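Local coordinates for protein sugar phosphate isomerase/epimerase (Parabacteroides distasonis, PDB 3OBE) that probably acts as an isomerase or epimerase on a sugar or sugar phosphate and folds as a xylose isomerase-like TIM barrel, its substrate being unknown, at residues S94-P99 with C130-S135; F115-T120 with G156-K161; I151-G156 with K206-D211; I164-H169 with D211-E216. One frame throughout, in Å; residues are numbered along the deposited sequence.

Contact 1: S94-P99 with C130-S135; sequences SSHLTP and CMVQPS. With EOH (ethanol), chain H.
One face of the His96 imidazole carries the ring of Pro134, whose CB makes a CH-pi contact 3.8 Å from the ring centroid, while at the imidazole's edge, in its plane, the oxygen of a bound ethanol lies 2.5 Å from His96 ND1, an unusually short and somewhat doubtful hydrogen bond. Val132 CG1 approaches the same ring obliquely from the neighbouring strand. The setting is a TIM barrel: strands 91-95 and 130-133, third and fourth along the chain, run side by side and, through the bridge of His96 with Val132, close the barrel wall. His96 leans into the pocket at the C-terminal ends of the strands, where NE2 is bonded to Glu216 and a phosphate ion, probably from the crystallisation liquor, lies about 3 Å from its side chain. Next to the ring the backbones are joined by two bonds, Val132 N to Ser95 O and Leu97 N to Val132 O, both 2.9 Å. Leu97 turns its CB away from Met131, yet with CG between backbone N and carbonyl carbon (chi1 65°) its CD2 swings back to 4.1 Å from Met131 CB. Gln133 NE2 bonds Ser135 O and Tyr104. The loops are clasped by two hydroxyls, Thr98 OG1 and Ser135 OG, 2.7 Å apart.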
loop_
_atom_site.group_PDB
_atom_site.type_symbol
_atom_site.label_atom_id
_atom_site.label_comp_id
_atom_site.label_asym_id
_atom_site.label_seq_id
_atom_site.Cartn_x
_atom_site.Cartn_y
_atom_site.Cartn_z
ATOM N N SER A 94 -5.481 -0.675 -6.294
ATOM C CA SER A 94 -5.516 -0.716 -4.874
ATOM C C SER A 94 -6.061 0.580 -4.278
ATOM O O SER A 94 -6.215 1.569 -4.986
ATOM C CB SER A 94 -4.110 -1.052 -4.349
ATOM O OG SER A 94 -4.085 -1.272 -2.961
ATOM N N SER A 95 -6.304 0.565 -2.983
ATOM C CA SER A 95 -6.874 1.678 -2.279
ATOM C C SER A 95 -6.501 1.571 -0.819
ATOM O O SER A 95 -6.581 0.505 -0.239
ATOM C CB SER A 95 -8.392 1.647 -2.454
ATOM O OG SER A 95 -9.009 2.627 -1.637
ATOM N N HIS A 96 -6.038 2.677 -0.266
ATOM C CA HIS A 96 -5.768 2.787 1.172
ATOM C C HIS A 96 -6.986 3.374 1.897
ATOM O O HIS A 96 -7.483 4.483 1.527
ATOM C CB HIS A 96 -4.601 3.744 1.397
ATOM C CG HIS A 96 -3.260 3.089 1.359
ATOM N ND1 HIS A 96 -2.152 3.676 1.908
ATOM C CD2 HIS A 96 -2.860 1.871 0.905
ATOM C CE1 HIS A 96 -1.109 2.892 1.727
ATOM N NE2 HIS A 96 -1.514 1.767 1.177
ATOM N N LEU A 97 -7.462 2.682 2.941
ATOM C CA LEU A 97 -8.577 3.160 3.734
ATOM C C LEU A 97 -8.475 2.641 5.143
ATOM O O LEU A 97 -8.008 1.521 5.401
ATOM C CB LEU A 97 -9.934 2.767 3.112
ATOM C CG LEU A 97 -10.305 1.280 3.030
ATOM C CD1 LEU A 97 -11.774 1.143 2.537
ATOM C CD2 LEU A 97 -9.394 0.485 2.119
ATOM N N THR A 98 -8.966 3.463 6.062
ATOM C CA THR A 98 -8.937 3.169 7.493
ATOM C C THR A 98 -10.315 3.496 8.076
ATOM O O THR A 98 -10.857 4.570 7.795
ATOM C CB THR A 98 -7.899 4.088 8.182
ATOM O OG1 THR A 98 -6.593 3.878 7.590
ATOM C CG2 THR A 98 -7.894 3.928 9.730
ATOM N N PRO A 99 -10.918 2.573 8.874
ATOM C CA PRO A 99 -12.167 2.945 9.520
ATOM C C PRO A 99 -12.065 4.190 10.401
ATOM O O PRO A 99 -11.038 4.430 11.000
ATOM C CB PRO A 99 -12.487 1.709 10.388
ATOM C CG PRO A 99 -11.692 0.575 9.761
ATOM C CD PRO A 99 -10.470 1.243 9.296
ATOM N N CYS A 130 -7.071 -4.911 -4.670
ATOM C CA CYS A 130 -6.664 -4.900 -3.294
ATOM C C CYS A 130 -7.302 -3.742 -2.508
ATOM O O CYS A 130 -7.488 -2.653 -3.031
ATOM C CB CYS A 130 -5.147 -4.744 -3.186
ATOM S SG CYS A 130 -4.251 -5.966 -4.189
HETATM N N MSE A 131 -7.546 -3.985 -1.235
HETATM C CA MSE A 131 -7.967 -2.901 -0.281
HETATM C C MSE A 131 -7.051 -3.013 0.909
HETATM O O MSE A 131 -6.904 -4.099 1.461
HETATM C CB MSE A 131 -9.410 -3.100 0.123
HETATM C CG MSE A 131 -10.425 -2.801 -0.944
HETATM SE SE MSE A 131 -12.174 -3.619 -0.569
HETATM C CE MSE A 131 -12.613 -2.629 1.048
ATOM N N VAL A 132 -6.420 -1.914 1.309
ATOM C CA VAL A 132 -5.327 -1.971 2.269
ATOM C C VAL A 132 -5.548 -0.935 3.363
ATOM O O VAL A 132 -5.810 0.246 3.061
ATOM C CB VAL A 132 -4.005 -1.698 1.563
ATOM C CG1 VAL A 132 -2.777 -1.493 2.582
ATOM C CG2 VAL A 132 -3.729 -2.846 0.607
ATOM N N GLN A 133 -5.432 -1.372 4.614
ATOM C CA GLN A 133 -5.404 -0.487 5.750
ATOM C C GLN A 133 -3.980 -0.094 6.067
ATOM O O GLN A 133 -3.169 -0.968 6.319
ATOM C CB GLN A 133 -6.038 -1.110 6.983
ATOM C CG GLN A 133 -6.005 -0.162 8.220
ATOM C CD GLN A 133 -6.934 -0.566 9.324
ATOM O OE1 GLN A 133 -7.990 -1.153 9.086
ATOM N NE2 GLN A 133 -6.571 -0.226 10.567
ATOM N N PRO A 134 -3.699 1.231 6.122
ATOM C CA PRO A 134 -2.299 1.664 6.340
ATOM C C PRO A 134 -2.084 2.311 7.700
ATOM O O PRO A 134 -1.123 3.061 7.900
ATOM C CB PRO A 134 -2.133 2.705 5.230
ATOM C CG PRO A 134 -3.462 3.416 5.240
ATOM C CD PRO A 134 -4.495 2.289 5.461
ATOM N N SER A 135 -2.963 2.019 8.634
ATOM C CA SER A 135 -3.038 2.748 9.914
ATOM C C SER A 135 -3.011 1.741 11.059
ATOM O O SER A 135 -3.846 0.836 11.140
ATOM C CB SER A 135 -4.326 3.533 9.959
ATOM O OG SER A 135 -4.355 4.467 8.906
HETATM C C1 EOH H . -2.771 7.148 2.020
HETATM C C2 EOH H . -3.418 8.298 2.805
HETATM O O EOH H . -2.563 5.985 2.833
#

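Contact 2: F115-T120 with G156-K161; sequences FWKKAT and GEITKK
Trp116 O is gripped twice by Thr120, by its backbone N and by its hydroxyl OG1 at 2.6 Å, the two donors reaching the carbonyl from opposite faces of its plane; against this doubly bonded group lies Ile158, with CG2 3.7 Å from Trp116 O. The contact joins helices 109-126 and 142-160, consecutive outer helices of the TIM barrel; the axes of segments 115-120 and 156-160 approach to 9.1 Å and cross at -24°. Ile158 is the central side chain. Its CG2, held anti to the backbone N, enters among Trp116, Lys117 and Thr120, reaching 3.6 Å from Lys117 CA, while the aliphatic part of Lys117 crosses it at about a right angle, Lys117 CG 3.7 Å from Ile158 CG2. Nearer the C-terminal ends of the segments, Thr159 turns its methyl rather than its hydroxyl to the other helix: Thr159 CG2 rests 3.5 Å from Thr120 OG1. The Thr159 hydroxyl is bonded instead to Ile164 O, at the turn leading into the next strand. On the inner side the Trp116 indole, covered on one face by Phe115 CD2, runs on to Met131 and Gln133 of strand 130-133 and meets Trp166 edge-to-face. Chemically, then, the two helices are held by methyl groups packed against methylene carbons and against oxygens already bonded within their own helix, so that buried polar atoms are satisfied without tying one helix to the other.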
loop_
_atom_site.group_PDB
_atom_site.type_symbol
_atom_site.label_atom_id
_atom_site.label_comp_id
_atom_site.label_asym_id
_atom_site.label_seq_id
_atom_site.Cartn_x
_atom_site.Cartn_y
_atom_site.Cartn_z
ATOM N N PHE A 115 -18.270 -1.436 8.275
ATOM C CA PHE A 115 -17.366 -0.578 7.528
ATOM C C PHE A 115 -16.835 -1.333 6.324
ATOM O O PHE A 115 -16.857 -0.829 5.189
ATOM C CB PHE A 115 -16.176 -0.123 8.384
ATOM C CG PHE A 115 -15.123 0.601 7.599
ATOM C CD1 PHE A 115 -15.218 1.970 7.389
ATOM C CD2 PHE A 115 -14.046 -0.091 7.024
ATOM C CE1 PHE A 115 -14.271 2.644 6.618
ATOM C CE2 PHE A 115 -13.096 0.557 6.268
ATOM C CZ PHE A 115 -13.207 1.936 6.036
ATOM N N TRP A 116 -16.289 -2.519 6.581
ATOM C CA TRP A 116 -15.612 -3.259 5.500
ATOM C C TRP A 116 -16.586 -3.777 4.446
ATOM O O TRP A 116 -16.237 -3.849 3.275
ATOM C CB TRP A 116 -14.718 -4.357 6.072
ATOM C CG TRP A 116 -13.488 -3.792 6.726
ATOM C CD1 TRP A 116 -13.185 -3.778 8.047
ATOM C CD2 TRP A 116 -12.427 -3.075 6.077
ATOM N NE1 TRP A 116 -12.013 -3.118 8.278
ATOM C CE2 TRP A 116 -11.514 -2.676 7.084
ATOM C CE3 TRP A 116 -12.140 -2.747 4.754
ATOM C CZ2 TRP A 116 -10.345 -1.979 6.789
ATOM C CZ3 TRP A 116 -11.027 -2.033 4.471
ATOM C CH2 TRP A 116 -10.129 -1.627 5.497
ATOM N N LYS A 117 -17.806 -4.145 4.864
ATOM C CA LYS A 117 -18.824 -4.608 3.903
ATOM C C LYS A 117 -19.175 -3.465 2.936
ATOM O O LYS A 117 -19.189 -3.629 1.699
ATOM C CB LYS A 117 -20.067 -5.147 4.614
ATOM C CG LYS A 117 -19.908 -6.469 5.253
ATOM C CD LYS A 117 -21.158 -6.807 6.072
ATOM C CE LYS A 117 -21.091 -8.204 6.683
ATOM N NZ LYS A 117 -22.432 -8.596 7.217
ATOM N N LYS A 118 -19.468 -2.293 3.476
ATOM C CA LYS A 118 -19.842 -1.193 2.612
ATOM C C LYS A 118 -18.694 -0.773 1.721
ATOM O O LYS A 118 -18.869 -0.544 0.485
ATOM C CB LYS A 118 -20.356 -0.004 3.445
ATOM C CG LYS A 118 -20.631 1.207 2.613
ATOM C CD LYS A 118 -21.333 2.313 3.415
ATOM C CE LYS A 118 -21.717 3.493 2.519
ATOM N NZ LYS A 118 -22.617 3.072 1.416
ATOM N N ALA A 119 -17.495 -0.704 2.313
ATOM C CA ALA A 119 -16.322 -0.323 1.551
ATOM C C ALA A 119 -16.067 -1.316 0.416
ATOM O O ALA A 119 -15.692 -0.891 -0.668
ATOM C CB ALA A 119 -15.076 -0.200 2.432
ATOM N N THR A 120 -16.299 -2.612 0.660
ATOM C CA THR A 120 -16.058 -3.633 -0.371
ATOM C C THR A 120 -17.028 -3.431 -1.538
ATOM O O THR A 120 -16.616 -3.485 -2.703
ATOM C CB THR A 120 -16.195 -5.039 0.212
ATOM O OG1 THR A 120 -15.195 -5.206 1.254
ATOM C CG2 THR A 120 -16.092 -6.118 -0.885
ATOM N N GLY A 156 -10.818 -9.233 5.874
ATOM C CA GLY A 156 -10.349 -9.964 4.704
ATOM C C GLY A 156 -11.329 -10.994 4.198
ATOM O O GLY A 156 -11.418 -11.239 2.999
ATOM N N GLU A 157 -12.065 -11.618 5.100
ATOM C CA GLU A 157 -13.062 -12.578 4.659
ATOM C C GLU A 157 -14.117 -11.837 3.855
ATOM O O GLU A 157 -14.566 -12.291 2.808
ATOM C CB GLU A 157 -13.717 -13.323 5.831
ATOM C CG GLU A 157 -14.796 -14.312 5.353
ATOM C CD GLU A 157 -15.223 -15.330 6.408
ATOM O OE1 GLU A 157 -14.715 -15.248 7.554
ATOM O OE2 GLU A 157 -16.074 -16.192 6.077
ATOM N N ILE A 158 -14.469 -10.661 4.329
ATOM C CA ILE A 158 -15.484 -9.842 3.690
ATOM C C ILE A 158 -15.040 -9.394 2.292
ATOM O O ILE A 158 -15.824 -9.490 1.352
ATOM C CB ILE A 158 -15.847 -8.610 4.616
ATOM C CG1 ILE A 158 -16.749 -9.067 5.748
ATOM C CG2 ILE A 158 -16.612 -7.504 3.819
ATOM C CD1 ILE A 158 -16.763 -8.074 6.967
ATOM N N THR A 159 -13.797 -8.906 2.163
ATOM C CA THR A 159 -13.340 -8.437 0.885
ATOM C C THR A 159 -13.234 -9.607 -0.106
ATOM O O THR A 159 -13.499 -9.432 -1.311
ATOM C CB THR A 159 -12.003 -7.619 0.917
ATOM O OG1 THR A 159 -10.864 -8.461 1.174
ATOM C CG2 THR A 159 -12.033 -6.433 1.900
ATOM N N LYS A 160 -12.833 -10.770 0.393
ATOM C CA LYS A 160 -12.599 -11.947 -0.464
ATOM C C LYS A 160 -13.869 -12.432 -1.152
ATOM O O LYS A 160 -13.811 -13.034 -2.224
ATOM C CB LYS A 160 -11.998 -13.066 0.391
ATOM C CG LYS A 160 -11.758 -14.384 -0.275
ATOM C CD LYS A 160 -10.866 -15.286 0.586
ATOM C CE LYS A 160 -11.643 -16.064 1.603
ATOM N NZ LYS A 160 -10.789 -16.205 2.756
ATOM N N LYS A 161 -15.018 -12.143 -0.558
ATOM C CA LYS A 161 -16.325 -12.424 -1.157
ATOM C C LYS A 161 -16.518 -11.749 -2.496
ATOM O O LYS A 161 -17.239 -12.237 -3.332
ATOM C CB LYS A 161 -17.450 -11.981 -0.198
ATOM C CG LYS A 161 -17.515 -12.808 1.067
ATOM C CD LYS A 161 -18.842 -12.591 1.838
ATOM C CE LYS A 161 -18.830 -13.220 3.260
ATOM N NZ LYS A 161 -19.575 -12.371 4.282
#

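Contact 3: I151-G156 with K206-D211; sequences IFNRAG and KNTDPD
Asn153 presents its carboxamide broadside to the chain at Thr208, its two ends taking hold of successive peptide groups. With CG anti to the carbonyl carbon (chi1 -81°), the amide is carried off the helix toward residues 207-209, although its CB does not face them. OD1 accepts from Asp209 N at 2.9 Å, a nearly straight bond (171° at the hydrogen) with the donor tilted a little from the carbonyl plane; ND2 reaches Asn207 O at 3.4 Å in a bent and weak one. Thr208 meets the same amide from between these two anchors, its CA 3.3 Å and its CB 3.5 Å from Asn153 OD1. The contact thus ties helix 142-160 of the TIM barrel to the chain following helix 200-207, which turns inward to become strand 213-218. Thr208 points toward the first helix and sets its methyl CG2 4.3 Å from Phe152 CB, whereas the Phe152 ring leads away to the aromatic cluster of Trp166, Tyr168 and Phe204. The Thr208 hydroxyl is engaged by Phe204 O and Arg239. Asp209 aims its carboxylate away from Asn153 and back along its own chain: OD1 receives Asp211 N at 2.8 Å from above the carboxylate plane, closing an Asx turn.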
loop_
_atom_site.group_PDB
_atom_site.type_symbol
_atom_site.label_atom_id
_atom_site.label_comp_id
_atom_site.label_asym_id
_atom_site.label_seq_id
_atom_site.Cartn_x
_atom_site.Cartn_y
_atom_site.Cartn_z
ATOM N N ILE A 151 -9.980 -8.742 13.895
ATOM C CA ILE A 151 -10.728 -7.754 13.119
ATOM C C ILE A 151 -10.221 -7.702 11.658
ATOM O O ILE A 151 -11.013 -7.661 10.724
ATOM C CB ILE A 151 -10.610 -6.366 13.764
ATOM C CG1 ILE A 151 -11.424 -6.362 15.078
ATOM C CG2 ILE A 151 -11.084 -5.299 12.771
ATOM C CD1 ILE A 151 -11.159 -5.194 16.074
ATOM N N PHE A 152 -8.916 -7.736 11.477
ATOM C CA PHE A 152 -8.305 -7.832 10.123
ATOM C C PHE A 152 -8.738 -9.087 9.373
ATOM O O PHE A 152 -9.080 -9.000 8.217
ATOM C CB PHE A 152 -6.785 -7.765 10.211
ATOM C CG PHE A 152 -6.215 -6.408 10.601
ATOM C CD1 PHE A 152 -6.985 -5.270 10.727
ATOM C CD2 PHE A 152 -4.862 -6.311 10.803
ATOM C CE1 PHE A 152 -6.384 -4.053 11.023
ATOM C CE2 PHE A 152 -4.257 -5.125 11.069
ATOM C CZ PHE A 152 -5.024 -3.996 11.199
ATOM N N ASN A 153 -8.738 -10.252 10.045
ATOM C CA ASN A 153 -9.271 -11.488 9.478
ATOM C C ASN A 153 -10.704 -11.325 8.977
ATOM O O ASN A 153 -11.009 -11.685 7.849
ATOM C CB ASN A 153 -9.182 -12.627 10.460
ATOM C CG ASN A 153 -7.820 -13.267 10.509
ATOM O OD1 ASN A 153 -7.026 -13.172 9.593
ATOM N ND2 ASN A 153 -7.555 -13.971 11.615
ATOM N N ARG A 154 -11.552 -10.730 9.799
ATOM C CA ARG A 154 -12.936 -10.531 9.439
ATOM C C ARG A 154 -13.052 -9.609 8.258
ATOM O O ARG A 154 -13.864 -9.822 7.407
ATOM C CB ARG A 154 -13.752 -10.008 10.638
ATOM C CG ARG A 154 -13.949 -11.074 11.740
ATOM C CD ARG A 154 -14.367 -10.407 13.046
ATOM N NE ARG A 154 -15.759 -9.984 13.025
ATOM C CZ ARG A 154 -16.731 -10.477 13.795
ATOM N NH1 ARG A 154 -16.501 -11.439 14.671
ATOM N NH2 ARG A 154 -17.950 -9.969 13.697
ATOM N N ALA A 155 -12.236 -8.569 8.216
ATOM C CA ALA A 155 -12.228 -7.664 7.060
ATOM C C ALA A 155 -11.855 -8.407 5.787
ATOM O O ALA A 155 -12.488 -8.229 4.725
ATOM C CB ALA A 155 -11.263 -6.531 7.301
ATOM N N GLY A 156 -10.818 -9.233 5.874
ATOM C CA GLY A 156 -10.349 -9.964 4.704
ATOM C C GLY A 156 -11.329 -10.994 4.198
ATOM O O GLY A 156 -11.418 -11.239 2.999
ATOM N N LYS A 206 1.452 -13.656 12.437
ATOM C CA LYS A 206 1.167 -14.948 13.075
ATOM C C LYS A 206 -0.269 -15.126 13.472
ATOM O O LYS A 206 -0.749 -16.274 13.589
ATOM C CB LYS A 206 2.073 -15.198 14.257
ATOM C CG LYS A 206 3.535 -15.095 13.837
ATOM C CD LYS A 206 4.322 -16.314 13.899
ATOM C CE LYS A 206 5.788 -15.967 14.085
ATOM N NZ LYS A 206 6.637 -17.165 14.075
ATOM N N ASN A 207 -0.999 -14.026 13.641
ATOM C CA ASN A 207 -2.385 -14.103 14.084
ATOM C C ASN A 207 -3.423 -13.797 12.996
ATOM O O ASN A 207 -4.604 -13.719 13.291
ATOM C CB ASN A 207 -2.591 -13.196 15.309
ATOM C CG ASN A 207 -1.918 -13.780 16.535
ATOM O OD1 ASN A 207 -2.386 -14.775 17.075
ATOM N ND2 ASN A 207 -0.783 -13.214 16.933
ATOM N N THR A 208 -2.970 -13.677 11.748
ATOM C CA THR A 208 -3.879 -13.519 10.597
ATOM C C THR A 208 -3.743 -14.705 9.653
ATOM O O THR A 208 -2.710 -15.347 9.587
ATOM C CB THR A 208 -3.662 -12.211 9.812
ATOM O OG1 THR A 208 -2.304 -12.077 9.398
ATOM C CG2 THR A 208 -4.007 -11.009 10.687
ATOM N N ASP A 209 -4.848 -15.008 9.003
ATOM C CA ASP A 209 -4.940 -16.130 8.070
ATOM C C ASP A 209 -4.429 -15.716 6.724
ATOM O O ASP A 209 -4.980 -14.756 6.153
ATOM C CB ASP A 209 -6.424 -16.480 7.938
ATOM C CG ASP A 209 -6.695 -17.724 7.123
ATOM O OD1 ASP A 209 -5.921 -18.121 6.209
ATOM O OD2 ASP A 209 -7.787 -18.304 7.374
ATOM N N PRO A 210 -3.465 -16.475 6.133
ATOM C CA PRO A 210 -2.939 -16.105 4.808
ATOM C C PRO A 210 -4.007 -16.014 3.720
ATOM O O PRO A 210 -3.832 -15.267 2.783
ATOM C CB PRO A 210 -1.924 -17.211 4.471
ATOM C CG PRO A 210 -1.593 -17.889 5.805
ATOM C CD PRO A 210 -2.729 -17.599 6.761
ATOM N N ASP A 211 -5.089 -16.766 3.846
ATOM C CA ASP A 211 -6.171 -16.720 2.854
ATOM C C ASP A 211 -7.097 -15.518 3.035
ATOM O O ASP A 211 -7.894 -15.201 2.143
ATOM C CB ASP A 211 -6.958 -18.043 2.879
ATOM C CG ASP A 211 -6.095 -19.262 2.459
ATOM O OD1 ASP A 211 -5.137 -19.080 1.653
ATOM O OD2 ASP A 211 -6.382 -20.387 2.953
#

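Contact 4: I164-H169 with D211-E216; sequences ILWGYH and DKVMFE
Backbone hydrogen bonds pair Trp166 and Tyr168 with Met214 and Glu216, as parallel strands of a TIM barrel do. Met214 N gives a 3.0 Å bond to Trp166 O, Tyr168 N a more bent one to Met214 O, and Glu216 N a 2.8 Å bond to Tyr168 O. At the start of the pair, two waters extend this link, one lying between Trp166 N and Lys212 O, the other with its oxygen 2.9 Å from Trp166 O.

Apolar contacts divide between the faces of the sheet. On the face toward the helices, Trp166 and Val213 lie side by side, Trp166 CZ3 3.8 Å from Val213 CG1, and Phe215 CD2 packs 3.9 Å from Tyr168 CB, near the plane of the tyrosine ring. On the other face Met214, a selenomethionine, folds back at chi2 (83°) so that SE lies over Gly167, 3.7 Å from its CA.

The polar pair His169 and Glu216 shares that inner face, ring and carboxylate planes 89° apart. Glu216 OE1 sits 3.4 Å from His169 CB rather than on a ring nitrogen. His169 NE2 is bonded to Asp218, and Glu216 OE1 to His96. Each group is thus oriented by a partner beyond the pair, and with a phosphate ion about 4 Å from His169, the arrangement is consistent with a polar pocket at the mouth of the barrel.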
loop_
_atom_site.group_PDB
_atom_site.type_symbol
_atom_site.label_atom_id
_atom_site.label_comp_id
_atom_site.label_asym_id
_atom_site.label_seq_id
_atom_site.Cartn_x
_atom_site.Cartn_y
_atom_site.Cartn_z
ATOM N N ILE A 164 -11.535 -9.531 -3.800
ATOM C CA ILE A 164 -10.589 -8.489 -3.499
ATOM C C ILE A 164 -9.732 -8.918 -2.291
ATOM O O ILE A 164 -10.238 -9.420 -1.279
ATOM C CB ILE A 164 -11.300 -7.182 -3.150
ATOM C CG1 ILE A 164 -12.114 -6.732 -4.335
ATOM C CG2 ILE A 164 -10.301 -6.122 -2.669
ATOM C CD1 ILE A 164 -13.122 -5.574 -4.044
ATOM N N LEU A 165 -8.439 -8.644 -2.391
ATOM C CA LEU A 165 -7.468 -9.008 -1.347
ATOM C C LEU A 165 -7.384 -7.899 -0.323
ATOM O O LEU A 165 -7.050 -6.768 -0.673
ATOM C CB LEU A 165 -6.089 -9.194 -1.926
ATOM C CG LEU A 165 -5.911 -10.322 -2.944
ATOM C CD1 LEU A 165 -4.508 -10.231 -3.542
ATOM C CD2 LEU A 165 -6.155 -11.699 -2.315
ATOM N N TRP A 166 -7.627 -8.225 0.928
ATOM C CA TRP A 166 -7.400 -7.281 2.022
ATOM C C TRP A 166 -5.955 -7.366 2.451
ATOM O O TRP A 166 -5.431 -8.458 2.647
ATOM C CB TRP A 166 -8.333 -7.578 3.193
ATOM C CG TRP A 166 -8.364 -6.488 4.219
ATOM C CD1 TRP A 166 -9.278 -5.487 4.280
ATOM C CD2 TRP A 166 -7.444 -6.259 5.303
ATOM N NE1 TRP A 166 -9.001 -4.650 5.326
ATOM C CE2 TRP A 166 -7.901 -5.116 5.998
ATOM C CE3 TRP A 166 -6.305 -6.918 5.777
ATOM C CZ2 TRP A 166 -7.223 -4.591 7.095
ATOM C CZ3 TRP A 166 -5.679 -6.425 6.875
ATOM C CH2 TRP A 166 -6.107 -5.267 7.512
ATOM N N GLY A 167 -5.332 -6.201 2.698
ATOM C CA GLY A 167 -3.962 -6.132 3.167
ATOM C C GLY A 167 -3.724 -5.031 4.197
ATOM O O GLY A 167 -4.559 -4.151 4.362
ATOM N N TYR A 168 -2.550 -5.093 4.807
ATOM C CA TYR A 168 -2.117 -4.176 5.861
ATOM C C TYR A 168 -0.760 -3.574 5.496
ATOM O O TYR A 168 0.182 -4.306 5.183
ATOM C CB TYR A 168 -2.027 -4.872 7.217
ATOM C CG TYR A 168 -1.635 -3.933 8.303
ATOM C CD1 TYR A 168 -2.551 -3.029 8.783
ATOM C CD2 TYR A 168 -0.301 -3.835 8.750
ATOM C CE1 TYR A 168 -2.207 -2.129 9.727
ATOM C CE2 TYR A 168 0.050 -2.917 9.681
ATOM C CZ TYR A 168 -0.916 -2.078 10.188
ATOM O OH TYR A 168 -0.619 -1.154 11.177
ATOM N N HIS A 169 -0.682 -2.247 5.534
ATOM C CA HIS A 169 0.516 -1.481 5.172
ATOM C C HIS A 169 1.147 -0.922 6.418
ATOM O O HIS A 169 0.498 -0.170 7.178
ATOM C CB HIS A 169 0.140 -0.359 4.212
ATOM C CG HIS A 169 1.254 0.580 3.914
ATOM N ND1 HIS A 169 1.093 1.937 3.995
ATOM C CD2 HIS A 169 2.528 0.367 3.491
ATOM C CE1 HIS A 169 2.235 2.534 3.675
ATOM N NE2 HIS A 169 3.132 1.608 3.370
ATOM N N ASP A 211 -5.089 -16.766 3.846
ATOM C CA ASP A 211 -6.171 -16.720 2.854
ATOM C C ASP A 211 -7.097 -15.518 3.035
ATOM O O ASP A 211 -7.894 -15.201 2.143
ATOM C CB ASP A 211 -6.958 -18.043 2.879
ATOM C CG ASP A 211 -6.095 -19.262 2.459
ATOM O OD1 ASP A 211 -5.137 -19.080 1.653
ATOM O OD2 ASP A 211 -6.382 -20.387 2.953
ATOM N N LYS A 212 -7.017 -14.828 4.171
ATOM C CA LYS A 212 -7.848 -13.646 4.428
ATOM C C LYS A 212 -7.050 -12.323 4.367
ATOM O O LYS A 212 -7.603 -11.328 4.034
ATOM C CB LYS A 212 -8.489 -13.729 5.801
ATOM C CG LYS A 212 -9.473 -14.885 5.976
ATOM C CD LYS A 212 -9.929 -14.982 7.433
ATOM C CE LYS A 212 -10.740 -16.250 7.738
ATOM N NZ LYS A 212 -11.066 -16.366 9.172
ATOM N N VAL A 213 -5.790 -12.349 4.791
ATOM C CA VAL A 213 -5.003 -11.167 5.006
ATOM C C VAL A 213 -3.637 -11.293 4.363
ATOM O O VAL A 213 -2.933 -12.283 4.588
ATOM C CB VAL A 213 -4.826 -10.912 6.521
ATOM C CG1 VAL A 213 -3.794 -9.768 6.809
ATOM C CG2 VAL A 213 -6.178 -10.605 7.156
HETATM N N MSE A 214 -3.261 -10.260 3.590
HETATM C CA MSE A 214 -1.875 -10.142 3.138
HETATM C C MSE A 214 -1.314 -8.802 3.624
HETATM O O MSE A 214 -2.003 -8.023 4.318
HETATM C CB MSE A 214 -1.795 -10.308 1.616
HETATM C CG MSE A 214 -2.646 -9.333 0.795
HETATM SE SE MSE A 214 -1.771 -7.611 0.524
HETATM C CE MSE A 214 -3.194 -6.844 -0.569
ATOM N N PHE A 215 -0.033 -8.568 3.332
ATOM C CA PHE A 215 0.706 -7.442 3.832
ATOM C C PHE A 215 1.316 -6.685 2.660
ATOM O O PHE A 215 1.860 -7.300 1.703
ATOM C CB PHE A 215 1.746 -7.859 4.897
ATOM C CG PHE A 215 1.085 -8.331 6.201
ATOM C CD1 PHE A 215 0.575 -9.619 6.295
ATOM C CD2 PHE A 215 0.852 -7.458 7.254
ATOM C CE1 PHE A 215 -0.096 -10.016 7.414
ATOM C CE2 PHE A 215 0.186 -7.894 8.405
ATOM C CZ PHE A 215 -0.296 -9.145 8.471
ATOM N N GLU A 216 1.224 -5.368 2.767
ATOM C CA GLU A 216 1.884 -4.434 1.829
ATOM C C GLU A 216 3.097 -3.944 2.556
ATOM O O GLU A 216 3.022 -3.036 3.398
ATOM C CB GLU A 216 0.927 -3.311 1.442
ATOM C CG GLU A 216 1.485 -2.230 0.473
ATOM C CD GLU A 216 0.427 -1.310 0.024
ATOM O OE1 GLU A 216 -0.036 -0.541 0.863
ATOM O OE2 GLU A 216 0.129 -1.267 -1.203
HETATM O O HOH W 1 -8.974 -10.772 1.650
HETATM O O HOH W 2 -5.746 -11.041 1.316
#

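The four contacts trace neighbouring staves and outer helices of one TIM barrel. Contacts 1 and 4, with centres about 9 Å apart, belong to the parallel sheet, where strands 130-133 and 165-169 are neighbours; His96 and Glu216 join them at the pocket. Contacts 2 and 3 lie farther out, each about 17 Å from the centre of the chain, and share helix 142-160 and Gly156. Contact 3 adjoins contact 4, about 8 Å between centres, and both include Asp211. Along the chain contact 1 is complete before contacts 3 and 4 begin, whereas 1 interleaves with 2. The strands thus build the inner wall and its pocket, while helix 142-160, packed against neighbours on both sides, covers that wall from outside.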